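Local coordinates for glutathione transferase gst1-6 (Anopheles dirus, PDB 1V2A), which probably catalyses the conjugation of glutathione to halogenated substrates, releasing a halide ion, and works as a homodimeric Delta-class detoxification enzyme, at residues 71-76 with 80-85. Residues are numbered along the deposited sequence; the frame is centred on the assembly and turned at random.
Sequences LVETYA and TLYPKD
Val-72 meets Tyr-82 through one methyl and one methylene: CG1 of Val-72 lies 4.0 Å from CB of Tyr-82. The same methyl reaches Leu-81, at 4.5 Å from its CB, and thus faces the neighbouring beta carbons of two consecutive residues. CG1 is placed there by the first torsion of the valine, which sets it anti to the backbone N (chi1 178°) and beside the carbonyl carbon. The side chains of Val-72 and Tyr-82 cross at about a right angle, and it is the CB of the tyrosine that touches, while its ring leads away from the valine, toward the side of Glu-73. With CG of Tyr-82 also anti to its own N (chi1 -165°), the ring passes Glu-73, whose OE2 approaches CE2 of Tyr-82 obliquely at 4.2 Å. This is an oxygen-to-ring-carbon contact; the polar partners lie elsewhere, OE2 in a salt bridge with Arg-89 of the second subunit and the phenol OH hydrogen-bonded to Asn-93 of helix 86-115. The salt bridge ties this helix end to the other half of the homodimer.

The backbones remain apart, with the CA atoms of Val-72 and Tyr-82 7.3 Å from each other. The contact joins the end of helix 64-75, in the thioredoxin-like domain, to the linker entering the all-helical domain of the glutathione transferase fold. Leu-18 touches both Val-72 and Leu-81, whereas Val-152 touches Val-72 and Tyr-82, so both domains help to enclose the junction. No hydrogen bond crosses between the segments, and only 155 Å² is buried; their direct association therefore rests on modest apolar packing, with the polar ends of Glu-73 and Tyr-82 tied to separate partners.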
loop_
_atom_site.group_PDB
_atom_site.type_symbol
_atom_site.label_atom_id
_atom_site.label_comp_id
_atom_site.label_asym_id
_atom_site.label_seq_id
_atom_site.Cartn_x
_atom_site.Cartn_y
_atom_site.Cartn_z
ATOM N N LEU B 71 15.367 -0.656 5.578
ATOM C CA LEU B 71 16.628 -1.393 5.577
ATOM C C LEU B 71 17.528 -1.018 4.408
ATOM O O LEU B 71 18.743 -0.880 4.570
ATOM C CB LEU B 71 16.368 -2.904 5.538
ATOM C CG LEU B 71 15.767 -3.560 6.789
ATOM C CD1 LEU B 71 15.471 -5.017 6.492
ATOM C CD2 LEU B 71 16.722 -3.456 7.962
ATOM N N VAL B 72 16.933 -0.873 3.228
ATOM C CA VAL B 72 17.692 -0.515 2.046
ATOM C C VAL B 72 18.335 0.856 2.255
ATOM O O VAL B 72 19.549 1.006 2.105
ATOM C CB VAL B 72 16.789 -0.461 0.788
ATOM C CG1 VAL B 72 17.610 -0.044 -0.419
ATOM C CG2 VAL B 72 16.147 -1.808 0.549
ATOM N N GLU B 73 17.518 1.846 2.610
ATOM C CA GLU B 73 18.004 3.209 2.828
ATOM C C GLU B 73 19.065 3.237 3.914
ATOM O O GLU B 73 20.078 3.915 3.785
ATOM C CB GLU B 73 16.842 4.145 3.215
ATOM C CG GLU B 73 15.660 4.098 2.231
ATOM C CD GLU B 73 14.631 5.201 2.445
ATOM O OE1 GLU B 73 14.092 5.341 3.567
ATOM O OE2 GLU B 73 14.359 5.929 1.473
ATOM N N THR B 74 18.833 2.481 4.980
ATOM C CA THR B 74 19.764 2.421 6.099
ATOM C C THR B 74 21.022 1.575 5.870
ATOM O O THR B 74 22.122 1.983 6.254
ATOM C CB THR B 74 19.068 1.876 7.360
ATOM O OG1 THR B 74 17.908 2.665 7.649
ATOM C CG2 THR B 74 20.005 1.930 8.546
ATOM N N TYR B 75 20.873 0.410 5.242
ATOM C CA TYR B 75 22.019 -0.474 5.054
ATOM C C TYR B 75 22.530 -0.764 3.647
ATOM O O TYR B 75 23.630 -1.297 3.493
ATOM C CB TYR B 75 21.740 -1.795 5.774
ATOM C CG TYR B 75 21.488 -1.602 7.247
ATOM C CD1 TYR B 75 22.496 -1.133 8.084
ATOM C CD2 TYR B 75 20.231 -1.833 7.796
ATOM C CE1 TYR B 75 22.261 -0.893 9.429
ATOM C CE2 TYR B 75 19.984 -1.598 9.143
ATOM C CZ TYR B 75 21.006 -1.124 9.954
ATOM O OH TYR B 75 20.775 -0.869 11.285
ATOM N N ALA B 76 21.760 -0.421 2.622
ATOM C CA ALA B 76 22.199 -0.681 1.253
ATOM C C ALA B 76 23.423 0.138 0.871
ATOM O O ALA B 76 23.415 1.364 0.955
ATOM C CB ALA B 76 21.074 -0.399 0.275
ATOM N N THR B 80 20.659 0.656 -6.073
ATOM C CA THR B 80 20.135 -0.084 -7.218
ATOM C C THR B 80 18.814 -0.781 -6.894
ATOM O O THR B 80 17.916 -0.825 -7.732
ATOM C CB THR B 80 21.149 -1.150 -7.710
ATOM O OG1 THR B 80 21.385 -2.100 -6.666
ATOM C CG2 THR B 80 22.473 -0.497 -8.095
ATOM N N LEU B 81 18.699 -1.330 -5.686
ATOM C CA LEU B 81 17.469 -2.005 -5.272
ATOM C C LEU B 81 16.340 -0.995 -5.105
ATOM O O LEU B 81 15.165 -1.351 -5.137
ATOM C CB LEU B 81 17.674 -2.759 -3.951
ATOM C CG LEU B 81 18.598 -3.982 -3.958
ATOM C CD1 LEU B 81 18.611 -4.630 -2.578
ATOM C CD2 LEU B 81 18.123 -4.968 -5.017
ATOM N N TYR B 82 16.710 0.267 -4.911
ATOM C CA TYR B 82 15.732 1.331 -4.763
ATOM C C TYR B 82 16.310 2.639 -5.331
ATOM O O TYR B 82 16.673 3.555 -4.594
ATOM C CB TYR B 82 15.345 1.496 -3.293
ATOM C CG TYR B 82 14.093 2.318 -3.089
ATOM C CD1 TYR B 82 12.884 1.941 -3.681
ATOM C CD2 TYR B 82 14.115 3.479 -2.318
ATOM C CE1 TYR B 82 11.728 2.706 -3.511
ATOM C CE2 TYR B 82 12.968 4.246 -2.140
ATOM C CZ TYR B 82 11.777 3.858 -2.738
ATOM O OH TYR B 82 10.640 4.626 -2.556
ATOM N N PRO B 83 16.397 2.730 -6.666
ATOM C CA PRO B 83 16.921 3.889 -7.393
ATOM C C PRO B 83 16.411 5.262 -6.936
ATOM O O PRO B 83 15.226 5.449 -6.659
ATOM C CB PRO B 83 16.539 3.580 -8.837
ATOM C CG PRO B 83 16.648 2.095 -8.888
ATOM C CD PRO B 83 15.977 1.673 -7.605
ATOM N N LYS B 84 17.331 6.221 -6.886
ATOM C CA LYS B 84 17.026 7.581 -6.470
ATOM C C LYS B 84 16.357 8.427 -7.550
ATOM O O LYS B 84 15.659 9.395 -7.237
ATOM C CB LYS B 84 18.307 8.270 -6.000
ATOM C CG LYS B 84 18.845 7.687 -4.709
ATOM C CD LYS B 84 20.142 8.345 -4.298
ATOM C CE LYS B 84 20.442 8.044 -2.850
ATOM N NZ LYS B 84 19.320 8.501 -1.984
ATOM N N ASP B 85 16.569 8.075 -8.817
ATOM C CA ASP B 85 15.959 8.832 -9.904
ATOM C C ASP B 85 14.439 8.724 -9.855
ATOM O O ASP B 85 13.876 7.659 -10.093
ATOM C CB ASP B 85 16.455 8.345 -11.257
ATOM C CG ASP B 85 15.539 8.763 -12.380
ATOM O OD1 ASP B 85 15.154 9.949 -12.419
ATOM O OD2 ASP B 85 15.194 7.912 -13.225
#